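Local coordinates for CRISPR protein (Archaeoglobus fulgidus, PDB 4MJK), which is probably the Cas5 subunit of an archaeal type I-A CRISPR interference complex (Cascade), a family whose members bind the 5' end of the guide RNA, at residues Val6-Val11 against His148-Lys153; Thr35-Val40 against Trp130-Lys135; Ala39-Ile44 against Ser60-Asn65; Leu66-Trp71 against Lys251-Gly256; Cys242-Gly247 against Val259-Cys264. All coordinates share one frame; numbering follows the deposited sequence.

Contact 1 of 5, residues Val6-Val11 against His148-Lys153; sequences VDVEFV and HRIGSK
V8 and F10, two alternate residues of strand 2-10, receive one side chain, I150, from the loop that runs through 148-153. That loop approaches with H148, which is exposed. R149 follows with its CB directed away from the strand. Its guanidinium is held on its own side of the loop: NE pairs with E42 of helix 33-46 in a salt bridge, and NH1 curls back to G151 O at 2.9 Å, a weak bond because the N-H...O angle is only 128°.

At I150 the chain turns its side chain toward the strand. CG1 sits anti to the carbonyl carbon (chi1 -63°) and the branch is stretched out beyond it, which makes CD1 the atom that arrives. It meets V8 CG1 tip to tip at 3.9 Å and, crossing the phenyl group at about a right angle, comes within 4.2 Å of F10 CZ. P31, T35 and F36 also touch I150. In the ferredoxin-like (RRM-type) fold of the RAMP proteins this loop links the second helical region to the fourth strand, and here it covers one end of a central strand.

G151 comes next, with a positive phi; a side chain here would collide with I150 O. The S152 hydroxyl is hydrogen-bonded to S155 OG and E154 OE2. K153 ends the segment, exposed, its CD lying over one face of the R149 guanidinium near the rim.

Contact 2 of 5, residues Thr35-Val40 against Trp130-Lys135; sequences TFLGAV and WFLVFK
F36 of helix 33-46 lays its ring over the indole of W130, joining the first helix of the ferredoxin-like fold to strand 127-134 of the sheet beneath. The two form a face-to-face stack with the phenyl and the five-membered ring 3.9 Å apart between centroids and tilted by 25°. F36 CD1 stands above the middle of the indole, 3.4 Å from W130 CE2. With CG trans to the backbone N (chi1 -176°), the phenyl is sent off the helix toward the sheet.

L132 approaches the phenyl obliquely, near CE2, with L132 CD2 3.7 Å from F36 CE2. L37 also reaches L132 and passes it in the opposite direction, L37 CD2 lying 4.0 Å from L132 CD2. The directions of 35-40 and 130-134 differ by 72°.

Further out, I150 packs on F36, while V8 and F10 of strand 2-10 and the ring of W71 surround W130. Were W130 an alanine, F36 would probably lose the flat surface that fixes its tilt, and a gap would be likely to open between helix and sheet beside W71. At the six-membered end of the indole, W130 CH2 lies 3.9 Å from F10 CZ.

Contact 3 of 5, residues Ala39-Ile44 against Ser60-Asn65; sequences AVAEAI and SELGEN
V40 O takes the amide of I44 in a helical bond of 2.9 Å (I44 N to V40 O), and this turn of helix 33-46 is the one that meets L62 of helix 58-65. The contact itself is apolar and small. L62 sends a single methyl group across: chi1 of -70° turns the side chain toward the other helix, chi2 of 170° extends CD1 beyond CG, and that carbon settles at the backbone of the other helix between V40 and A41. It lies 3.9 Å from V40 CG1, 4.0 Å from A41 N and 4.2 Å from A41 CB. A leucine tip thus fits against the helix surface where a short alanine side chain lets the two backbones come to 7.8 Å between the CA atoms of A41 and L62.

Both helices belong to the crossover of the ferredoxin-like fold that leaves strand 2-10 and ends in strand 66-73, a split beta-alpha-beta with strand 127-134 lying between the two. Helix 58-65, preceding strand 66-73, appears to be an addition to the single crossover helix of the basic fold.

A41 also touches I58 and I59, and I44 packs on I58, V139 and I143. On the other helix, G63 makes a backbone hydrogen bond with E206, and N65 makes one with K135.

Contact 4 of 5, residues Leu66-Trp71 against Lys251-Gly256; sequences LLAIGW and KAYEAG
L67 and A68 pack against the ring of Y253 in a buried, mainly apolar contact between two strands of the same six-stranded sheet. They are not neighbours in the sheet order: strands 127-134, 2-10 and 157-170 lie between 66-73 and 250-255. The sheet curls enough for the tyrosine to span the inside, and a backbone bond from L67 to R263 links its two outermost strands.

L67 crosses the tyrosine at about a right angle near its phenol end, with L67 CD1 3.7 Å from Y253 OH and L67 CB 4.0 Å from Y253 CZ. Nearer the root of the ring, A68 CB lies 4.1 Å from Y253 CD2. V133, V167 and M1 also touch the tyrosine side chain. The buried hydroxyl is satisfied by a hydrogen bond to R263 O. A phenylalanine in place of Y253 would probably keep most of the packing on L67 but leave R263 O without this mate, weakening the tie to strand 258-263.

Two consecutive residues can both point at the ring because L67 has nearly helical backbone angles (-101°, -32°) and, with A68, faces V133 on the neighbouring strand 127-134: a classic beta bulge.

Contact 5 of 5, residues Cys242-Gly247 against Val259-Cys264; sequences CLVEVG and VVIGRC
V244, V246 and I261 make the tight part of this contact, three buried aliphatic side chains meeting between strands 241-246 and 258-263. I261 does the reaching. A chi1 of -63° carries CD1 out to the other strand, where it touches both valines, which approach it from the same side. V244 offers CG1, the methyl anti to its backbone N (chi1 -178°), at 3.6 Å from I261 CD1. V246 has the same torsion yet offers its other methyl: V246 CG2 is 3.9 Å from I261 CD1 and 4.0 Å from I261 CG1. I174 and F180 also touch I261, and F180 touches V244 as well, so strands 174-176 and 180-181 also contribute.

The alternate residues behave differently. E245 has its CB turned away from 258-263 and, like L243, is partly exposed; in the crystal both touch a neighbouring molecule. Past the strands, G247 is partly exposed and C264 exposed. R263, though buried, is directed elsewhere: its NE bonds to L66 O and its NH2 to E206 O.

Strand 241-246 pairs by backbone bonds with 174-176 and 186-193, whereas 258-263 closes a hairpin with 250-255 at the edge of the main sheet. Side chains of one sheet thus fill in against the other without backbone pairing between these two segments, the packing of a small three-stranded antiparallel sheet against the edge of the six-stranded one.

Contacts 1, 2 and 3 gather round helix 33-46: contacts 2 and 3 share A39 and V40, with centres about 7 Å apart, and G151 N of contact 1 packs near T35 CG2. Along the chain, contacts 2 and 3 both lie inside the loop closed by contact 1. Contacts 1, 2, 4 and 5 all reach the six-stranded sheet, which carries on from 66-73 to 258-263. Contact 4 joins 66-73 to 250-255 and contact 5 joins 258-263 to 241-246, with about 8 Å between their centres. Contact 5 lies about 26 Å from contact 1, across the chain's centre, so the set spans the ferredoxin-like core and the three-stranded sheet that includes 241-246.

Contact 1 of 5, residues Val6-Val11 against His148-Lys153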
# COMPACT_ATOMS: atom_id res chain seq x y z
N VAL A 6 11.27 2.78 19.31
CA VAL A 6 9.93 2.31 18.99
C VAL A 6 9.94 1.61 17.63
O VAL A 6 10.25 2.24 16.60
CB VAL A 6 8.95 3.48 18.94
CG1 VAL A 6 7.51 2.98 18.80
CG2 VAL A 6 9.10 4.37 20.20
N ASP A 7 9.61 0.33 17.63
CA ASP A 7 9.52 -0.46 16.40
C ASP A 7 8.08 -0.47 15.90
O ASP A 7 7.14 -0.87 16.61
CB ASP A 7 10.00 -1.90 16.62
CG ASP A 7 11.53 -2.00 16.74
OD1 ASP A 7 12.22 -0.96 16.68
OD2 ASP A 7 12.03 -3.14 16.91
N VAL A 8 7.89 -0.05 14.65
CA VAL A 8 6.55 0.12 14.12
C VAL A 8 6.39 -0.71 12.85
O VAL A 8 7.18 -0.61 11.92
CB VAL A 8 6.26 1.60 13.81
CG1 VAL A 8 4.83 1.75 13.27
CG2 VAL A 8 6.43 2.46 15.05
N GLU A 9 5.37 -1.56 12.85
CA GLU A 9 5.03 -2.37 11.69
C GLU A 9 3.91 -1.69 10.90
O GLU A 9 2.90 -1.30 11.48
CB GLU A 9 4.59 -3.75 12.19
CG GLU A 9 4.12 -4.71 11.13
CD GLU A 9 3.67 -6.03 11.76
OE1 GLU A 9 2.47 -6.34 11.69
OE2 GLU A 9 4.53 -6.72 12.35
N PHE A 10 4.09 -1.54 9.60
CA PHE A 10 3.10 -0.87 8.75
C PHE A 10 2.32 -1.93 7.99
O PHE A 10 2.90 -2.95 7.60
CB PHE A 10 3.78 0.09 7.73
CG PHE A 10 4.31 1.36 8.35
CD1 PHE A 10 5.41 1.33 9.20
CD2 PHE A 10 3.70 2.59 8.10
CE1 PHE A 10 5.90 2.49 9.78
CE2 PHE A 10 4.18 3.76 8.68
CZ PHE A 10 5.28 3.71 9.52
N VAL A 11 1.03 -1.71 7.79
CA VAL A 11 0.24 -2.57 6.92
C VAL A 11 0.74 -2.48 5.47
O VAL A 11 0.95 -3.52 4.83
CB VAL A 11 -1.27 -2.22 6.99
CG1 VAL A 11 -2.11 -3.04 5.98
CG2 VAL A 11 -1.79 -2.43 8.43
N HIS A 148 -1.73 3.80 16.32
CA HIS A 148 -2.39 2.95 15.32
C HIS A 148 -2.35 3.53 13.92
O HIS A 148 -2.71 2.85 12.95
CB HIS A 148 -3.86 2.68 15.69
CG HIS A 148 -4.04 2.05 17.04
ND1 HIS A 148 -3.36 0.91 17.42
CD2 HIS A 148 -4.82 2.40 18.09
CE1 HIS A 148 -3.72 0.58 18.65
NE2 HIS A 148 -4.60 1.47 19.08
N ARG A 149 -1.96 4.79 13.80
CA ARG A 149 -1.74 5.36 12.49
C ARG A 149 -0.64 6.42 12.49
O ARG A 149 -0.46 7.15 13.46
CB ARG A 149 -3.03 5.94 11.91
CG ARG A 149 -3.63 7.04 12.73
CD ARG A 149 -3.72 8.29 11.91
NE ARG A 149 -4.62 9.27 12.51
CZ ARG A 149 -5.14 10.29 11.84
NH1 ARG A 149 -4.83 10.47 10.56
NH2 ARG A 149 -5.96 11.14 12.46
N ILE A 150 0.10 6.47 11.40
CA ILE A 150 1.12 7.50 11.23
C ILE A 150 0.92 8.10 9.85
O ILE A 150 1.22 7.47 8.84
CB ILE A 150 2.53 6.91 11.38
CG1 ILE A 150 2.71 6.37 12.81
CG2 ILE A 150 3.59 7.98 11.06
CD1 ILE A 150 3.97 5.56 13.02
N GLY A 151 0.38 9.30 9.80
CA GLY A 151 -0.02 9.90 8.54
C GLY A 151 -1.54 9.92 8.48
O GLY A 151 -2.19 10.18 9.49
N SER A 152 -2.08 9.65 7.30
CA SER A 152 -3.51 9.67 7.04
C SER A 152 -4.22 8.54 7.77
O SER A 152 -3.57 7.61 8.25
CB SER A 152 -3.76 9.48 5.55
OG SER A 152 -3.47 8.13 5.18
N LYS A 153 -5.55 8.61 7.80
CA LYS A 153 -6.39 7.57 8.40
C LYS A 153 -6.06 6.17 7.88
O LYS A 153 -6.11 5.21 8.64
CB LYS A 153 -7.87 7.85 8.09
CG LYS A 153 -8.40 9.18 8.61
CD LYS A 153 -8.78 9.10 10.08
CE LYS A 153 -9.44 10.40 10.55
NZ LYS A 153 -9.63 10.43 12.03

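Contact 2 of 5, residues Thr35-Val40 against Trp130-Lys135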
# COMPACT_ATOMS: atom_id res chain seq x y z
N THR A 35 5.02 14.29 11.68
CA THR A 35 3.91 13.34 11.50
C THR A 35 3.95 12.26 12.59
O THR A 35 2.92 11.92 13.18
CB THR A 35 3.91 12.74 10.08
OG1 THR A 35 3.74 13.79 9.12
CG2 THR A 35 2.77 11.74 9.91
N PHE A 36 5.15 11.74 12.86
CA PHE A 36 5.33 10.78 13.93
C PHE A 36 4.99 11.42 15.27
O PHE A 36 4.31 10.81 16.10
CB PHE A 36 6.78 10.28 13.98
CG PHE A 36 6.99 9.22 15.01
CD1 PHE A 36 6.81 7.88 14.70
CD2 PHE A 36 7.32 9.56 16.31
CE1 PHE A 36 6.98 6.90 15.65
CE2 PHE A 36 7.50 8.58 17.27
CZ PHE A 36 7.33 7.25 16.95
N LEU A 37 5.47 12.65 15.49
CA LEU A 37 5.15 13.36 16.74
C LEU A 37 3.65 13.64 16.88
O LEU A 37 3.12 13.58 17.97
CB LEU A 37 5.94 14.67 16.85
CG LEU A 37 7.43 14.49 17.15
CD1 LEU A 37 8.15 15.82 17.09
CD2 LEU A 37 7.67 13.82 18.52
N GLY A 38 2.98 13.96 15.77
CA GLY A 38 1.54 14.17 15.80
C GLY A 38 0.80 12.91 16.22
O GLY A 38 -0.24 12.99 16.87
N ALA A 39 1.32 11.75 15.83
CA ALA A 39 0.71 10.48 16.22
C ALA A 39 0.87 10.24 17.72
O ALA A 39 -0.06 9.79 18.39
CB ALA A 39 1.31 9.32 15.43
N VAL A 40 2.06 10.53 18.25
CA VAL A 40 2.26 10.47 19.70
C VAL A 40 1.26 11.41 20.40
O VAL A 40 0.59 11.02 21.36
CB VAL A 40 3.70 10.87 20.09
CG1 VAL A 40 3.89 10.77 21.62
CG2 VAL A 40 4.70 9.98 19.38
N TRP A 130 12.05 3.99 15.22
CA TRP A 130 12.33 5.37 15.60
C TRP A 130 13.13 5.40 16.90
O TRP A 130 12.94 4.57 17.79
CB TRP A 130 11.04 6.17 15.80
CG TRP A 130 10.53 6.84 14.56
CD1 TRP A 130 10.79 8.11 14.13
CD2 TRP A 130 9.63 6.27 13.59
NE1 TRP A 130 10.12 8.37 12.95
CE2 TRP A 130 9.41 7.25 12.60
CE3 TRP A 130 9.02 5.02 13.47
CZ2 TRP A 130 8.59 7.02 11.49
CZ3 TRP A 130 8.18 4.80 12.37
CH2 TRP A 130 7.98 5.79 11.39
N PHE A 131 14.03 6.38 16.99
CA PHE A 131 14.84 6.60 18.18
C PHE A 131 14.63 8.07 18.50
O PHE A 131 15.09 8.95 17.75
CB PHE A 131 16.31 6.26 17.88
CG PHE A 131 17.24 6.34 19.07
CD1 PHE A 131 16.77 6.62 20.34
CD2 PHE A 131 18.61 6.11 18.90
CE1 PHE A 131 17.65 6.69 21.43
CE2 PHE A 131 19.49 6.16 20.00
CZ PHE A 131 19.00 6.45 21.26
N LEU A 132 13.90 8.32 19.58
CA LEU A 132 13.60 9.67 20.04
C LEU A 132 14.33 9.91 21.35
O LEU A 132 14.47 9.00 22.17
CB LEU A 132 12.09 9.85 20.26
CG LEU A 132 11.25 10.14 19.00
CD1 LEU A 132 11.21 8.91 18.11
CD2 LEU A 132 9.83 10.58 19.36
N VAL A 133 14.81 11.14 21.53
CA VAL A 133 15.46 11.51 22.79
C VAL A 133 14.76 12.76 23.31
O VAL A 133 14.58 13.71 22.56
CB VAL A 133 16.97 11.80 22.61
CG1 VAL A 133 17.59 12.25 23.95
CG2 VAL A 133 17.72 10.57 22.05
N PHE A 134 14.37 12.76 24.59
CA PHE A 134 13.77 13.94 25.22
C PHE A 134 14.59 14.44 26.41
O PHE A 134 15.31 13.68 27.05
CB PHE A 134 12.35 13.62 25.70
CG PHE A 134 11.38 13.33 24.58
CD1 PHE A 134 10.74 14.36 23.91
CD2 PHE A 134 11.12 12.02 24.20
CE1 PHE A 134 9.84 14.09 22.88
CE2 PHE A 134 10.23 11.74 23.16
CZ PHE A 134 9.60 12.78 22.51
N LYS A 135 14.45 15.73 26.72
CA LYS A 135 15.19 16.34 27.82
C LYS A 135 14.77 15.72 29.15
O LYS A 135 15.58 15.59 30.07
CB LYS A 135 14.96 17.85 27.84
CG LYS A 135 16.10 18.66 28.42
CD LYS A 135 15.80 20.14 28.29
CE LYS A 135 15.07 20.41 26.97
NZ LYS A 135 14.62 21.83 26.87

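Contact 3 of 5, residues Ala39-Ile44 against Ser60-Asn65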
# COMPACT_ATOMS: atom_id res chain seq x y z
N ALA A 39 1.32 11.75 15.83
CA ALA A 39 0.71 10.48 16.22
C ALA A 39 0.87 10.24 17.72
O ALA A 39 -0.06 9.79 18.39
CB ALA A 39 1.31 9.32 15.43
N VAL A 40 2.06 10.53 18.25
CA VAL A 40 2.26 10.47 19.70
C VAL A 40 1.26 11.41 20.40
O VAL A 40 0.59 11.02 21.36
CB VAL A 40 3.70 10.87 20.09
CG1 VAL A 40 3.89 10.77 21.62
CG2 VAL A 40 4.70 9.98 19.38
N ALA A 41 1.17 12.64 19.91
CA ALA A 41 0.28 13.64 20.49
C ALA A 41 -1.17 13.16 20.48
O ALA A 41 -1.88 13.27 21.48
CB ALA A 41 0.41 14.97 19.77
N GLU A 42 -1.62 12.63 19.34
CA GLU A 42 -2.97 12.08 19.24
C GLU A 42 -3.21 10.95 20.24
O GLU A 42 -4.29 10.86 20.83
CB GLU A 42 -3.27 11.56 17.82
CG GLU A 42 -4.60 10.82 17.72
CD GLU A 42 -5.05 10.51 16.29
OE1 GLU A 42 -4.21 10.56 15.37
OE2 GLU A 42 -6.25 10.21 16.10
N ALA A 43 -2.21 10.09 20.42
CA ALA A 43 -2.36 8.96 21.34
C ALA A 43 -2.45 9.44 22.78
O ALA A 43 -3.16 8.86 23.60
CB ALA A 43 -1.22 7.98 21.18
N ILE A 44 -1.74 10.52 23.08
CA ILE A 44 -1.79 11.13 24.40
C ILE A 44 -3.14 11.80 24.64
O ILE A 44 -3.74 11.65 25.70
CB ILE A 44 -0.65 12.15 24.59
CG1 ILE A 44 0.70 11.45 24.63
CG2 ILE A 44 -0.87 12.95 25.86
CD1 ILE A 44 1.89 12.40 24.58
N SER A 60 3.37 20.68 20.27
CA SER A 60 4.36 21.73 20.51
C SER A 60 5.08 21.48 21.83
O SER A 60 6.26 21.82 21.97
CB SER A 60 3.73 23.13 20.46
OG SER A 60 3.03 23.43 21.65
N GLU A 61 4.39 20.88 22.80
CA GLU A 61 5.02 20.50 24.06
C GLU A 61 6.08 19.42 23.84
O GLU A 61 7.16 19.46 24.41
CB GLU A 61 3.98 19.98 25.06
CG GLU A 61 2.82 20.93 25.33
CD GLU A 61 1.91 20.42 26.44
OE1 GLU A 61 2.01 19.23 26.81
OE2 GLU A 61 1.08 21.22 26.93
N LEU A 62 5.76 18.43 23.00
CA LEU A 62 6.73 17.39 22.69
C LEU A 62 7.95 18.01 22.01
O LEU A 62 9.08 17.67 22.34
CB LEU A 62 6.10 16.34 21.78
CG LEU A 62 5.05 15.48 22.46
CD1 LEU A 62 4.30 14.63 21.43
CD2 LEU A 62 5.69 14.61 23.53
N GLY A 63 7.70 18.93 21.09
CA GLY A 63 8.76 19.54 20.32
C GLY A 63 9.70 20.38 21.16
O GLY A 63 10.89 20.48 20.86
N GLU A 64 9.17 20.98 22.22
CA GLU A 64 10.01 21.78 23.11
C GLU A 64 10.93 20.89 23.94
O GLU A 64 12.04 21.29 24.30
CB GLU A 64 9.13 22.66 24.02
CG GLU A 64 8.46 23.81 23.27
CD GLU A 64 7.33 24.46 24.06
OE1 GLU A 64 6.98 23.96 25.16
OE2 GLU A 64 6.78 25.47 23.57
N ASN A 65 10.49 19.68 24.24
CA ASN A 65 11.31 18.77 25.03
C ASN A 65 12.17 17.82 24.18
O ASN A 65 12.98 17.06 24.71
CB ASN A 65 10.44 17.96 25.99
CG ASN A 65 9.81 18.83 27.08
OD1 ASN A 65 8.59 18.91 27.20
ND2 ASN A 65 10.66 19.49 27.87

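Contact 4 of 5, residues Leu66-Trp71 against Lys251-Gly256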
# COMPACT_ATOMS: atom_id res chain seq x y z
N LEU A 66 12.00 17.88 22.87
CA LEU A 66 12.67 16.93 21.98
C LEU A 66 14.13 17.32 21.73
O LEU A 66 14.41 18.44 21.34
CB LEU A 66 11.94 16.83 20.65
CG LEU A 66 12.41 15.76 19.65
CD1 LEU A 66 12.05 14.35 20.11
CD2 LEU A 66 11.82 16.03 18.27
N LEU A 67 15.04 16.38 21.94
CA LEU A 67 16.45 16.60 21.62
C LEU A 67 16.84 15.94 20.30
O LEU A 67 17.72 16.44 19.59
CB LEU A 67 17.33 16.05 22.74
CG LEU A 67 17.13 16.80 24.06
CD1 LEU A 67 18.04 16.22 25.14
CD2 LEU A 67 17.37 18.30 23.86
N ALA A 68 16.20 14.82 19.98
CA ALA A 68 16.57 14.07 18.78
C ALA A 68 15.41 13.23 18.29
O ALA A 68 14.64 12.71 19.08
CB ALA A 68 17.77 13.18 19.06
N ILE A 69 15.31 13.08 16.97
CA ILE A 69 14.41 12.10 16.39
C ILE A 69 15.00 11.59 15.10
O ILE A 69 15.23 12.37 14.17
CB ILE A 69 12.99 12.65 16.16
CG1 ILE A 69 12.12 11.59 15.46
CG2 ILE A 69 13.03 13.93 15.34
CD1 ILE A 69 10.62 11.95 15.42
N GLY A 70 15.29 10.30 15.06
CA GLY A 70 15.85 9.64 13.89
C GLY A 70 15.14 8.32 13.68
O GLY A 70 14.44 7.83 14.57
N TRP A 71 15.32 7.72 12.50
CA TRP A 71 14.62 6.48 12.19
C TRP A 71 15.39 5.74 11.12
O TRP A 71 16.23 6.33 10.43
CB TRP A 71 13.20 6.77 11.69
CG TRP A 71 13.16 7.69 10.50
CD1 TRP A 71 13.12 7.33 9.18
CD2 TRP A 71 13.22 9.12 10.52
NE1 TRP A 71 13.13 8.46 8.38
CE2 TRP A 71 13.20 9.57 9.19
CE3 TRP A 71 13.29 10.07 11.55
CZ2 TRP A 71 13.22 10.92 8.85
CZ3 TRP A 71 13.32 11.42 11.21
CH2 TRP A 71 13.29 11.82 9.87
N LYS A 251 24.55 17.24 18.86
CA LYS A 251 25.18 16.20 19.65
C LYS A 251 24.68 14.86 19.16
O LYS A 251 23.59 14.77 18.60
CB LYS A 251 24.79 16.33 21.12
CG LYS A 251 25.14 17.66 21.79
CD LYS A 251 26.64 17.75 22.05
CE LYS A 251 26.99 19.03 22.80
NZ LYS A 251 28.46 19.21 22.84
N ALA A 252 25.46 13.82 19.42
CA ALA A 252 25.05 12.45 19.19
C ALA A 252 24.56 11.85 20.50
O ALA A 252 25.17 12.06 21.56
CB ALA A 252 26.23 11.66 18.66
N TYR A 253 23.45 11.11 20.45
CA TYR A 253 22.92 10.46 21.64
C TYR A 253 23.00 8.96 21.45
O TYR A 253 22.56 8.44 20.43
CB TYR A 253 21.48 10.90 21.92
CG TYR A 253 21.37 12.36 22.24
CD1 TYR A 253 21.48 12.82 23.55
CD2 TYR A 253 21.21 13.30 21.23
CE1 TYR A 253 21.40 14.17 23.84
CE2 TYR A 253 21.12 14.65 21.51
CZ TYR A 253 21.22 15.08 22.82
OH TYR A 253 21.15 16.43 23.10
N GLU A 254 23.58 8.28 22.43
CA GLU A 254 23.89 6.87 22.27
C GLU A 254 23.29 6.02 23.38
O GLU A 254 23.31 6.40 24.55
CB GLU A 254 25.41 6.64 22.17
CG GLU A 254 25.80 5.16 22.11
CD GLU A 254 27.27 4.94 21.73
OE1 GLU A 254 28.06 5.90 21.83
OE2 GLU A 254 27.62 3.80 21.34
N ALA A 255 22.75 4.87 22.99
CA ALA A 255 22.28 3.86 23.92
C ALA A 255 22.75 2.52 23.38
O ALA A 255 22.21 2.01 22.39
CB ALA A 255 20.76 3.88 24.04
N GLY A 256 23.77 1.94 24.01
CA GLY A 256 24.36 0.73 23.47
C GLY A 256 24.88 1.04 22.08
O GLY A 256 25.61 2.01 21.90

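Contact 5 of 5, residues Cys242-Gly247 against Val259-Cys264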
# COMPACT_ATOMS: atom_id res chain seq x y z
N CYS A 242 26.79 5.38 8.12
CA CYS A 242 27.79 6.40 7.79
C CYS A 242 28.55 6.92 9.00
O CYS A 242 28.11 6.79 10.15
CB CYS A 242 27.16 7.55 7.02
SG CYS A 242 25.96 8.39 7.99
N LEU A 243 29.70 7.51 8.71
CA LEU A 243 30.51 8.20 9.70
C LEU A 243 30.17 9.68 9.67
O LEU A 243 30.18 10.32 8.61
CB LEU A 243 31.99 8.01 9.41
CG LEU A 243 32.48 6.56 9.51
CD1 LEU A 243 33.87 6.42 8.89
CD2 LEU A 243 32.47 6.11 10.97
N VAL A 244 29.85 10.24 10.82
CA VAL A 244 29.40 11.62 10.86
C VAL A 244 30.15 12.38 11.94
O VAL A 244 30.34 11.87 13.05
CB VAL A 244 27.88 11.71 11.15
CG1 VAL A 244 27.43 13.14 11.15
CG2 VAL A 244 27.10 10.92 10.09
N GLU A 245 30.60 13.58 11.60
CA GLU A 245 31.24 14.46 12.57
C GLU A 245 30.19 15.42 13.12
O GLU A 245 29.48 16.08 12.36
CB GLU A 245 32.36 15.25 11.90
CG GLU A 245 33.56 15.51 12.77
CD GLU A 245 34.82 15.79 11.93
OE1 GLU A 245 34.77 16.71 11.08
OE2 GLU A 245 35.83 15.06 12.09
N VAL A 246 30.11 15.50 14.44
CA VAL A 246 29.03 16.27 15.07
C VAL A 246 29.57 17.30 16.06
O VAL A 246 30.31 16.96 16.99
CB VAL A 246 28.03 15.32 15.78
CG1 VAL A 246 26.88 16.10 16.38
CG2 VAL A 246 27.50 14.28 14.78
N GLY A 247 29.21 18.56 15.86
CA GLY A 247 29.61 19.63 16.77
C GLY A 247 28.65 20.80 16.65
O GLY A 247 27.59 20.67 16.07
N VAL A 259 22.78 4.94 17.84
CA VAL A 259 23.23 6.33 17.89
C VAL A 259 22.34 7.23 17.04
O VAL A 259 22.11 6.97 15.87
CB VAL A 259 24.68 6.48 17.40
CG1 VAL A 259 25.14 7.94 17.55
CG2 VAL A 259 25.60 5.54 18.17
N VAL A 260 21.81 8.29 17.63
CA VAL A 260 21.05 9.23 16.85
C VAL A 260 21.56 10.65 17.06
O VAL A 260 21.94 11.03 18.16
CB VAL A 260 19.54 9.13 17.16
CG1 VAL A 260 19.24 9.61 18.59
CG2 VAL A 260 18.75 9.90 16.13
N ILE A 261 21.56 11.44 16.00
CA ILE A 261 22.06 12.81 16.08
C ILE A 261 20.91 13.78 16.32
O ILE A 261 19.88 13.70 15.65
CB ILE A 261 22.79 13.19 14.77
CG1 ILE A 261 24.02 12.31 14.58
CG2 ILE A 261 23.22 14.67 14.79
CD1 ILE A 261 24.52 12.31 13.15
N GLY A 262 21.08 14.67 17.29
CA GLY A 262 20.06 15.67 17.57
C GLY A 262 20.69 16.99 18.00
O GLY A 262 21.87 17.24 17.73
N ARG A 263 19.91 17.84 18.65
CA ARG A 263 20.40 19.14 19.07
C ARG A 263 20.90 19.06 20.49
O ARG A 263 20.51 18.17 21.25
CB ARG A 263 19.29 20.20 18.97
CG ARG A 263 18.10 19.94 19.87
CD ARG A 263 17.13 21.13 19.88
NE ARG A 263 15.84 20.78 20.46
CZ ARG A 263 14.85 21.65 20.66
NH1 ARG A 263 15.01 22.93 20.35
NH2 ARG A 263 13.71 21.24 21.19
N CYS A 264 21.76 20.00 20.86
CA CYS A 264 22.10 20.14 22.27
C CYS A 264 20.91 20.78 22.99
O CYS A 264 20.66 20.49 24.15
CB CYS A 264 23.36 20.97 22.47
SG CYS A 264 23.33 22.56 21.66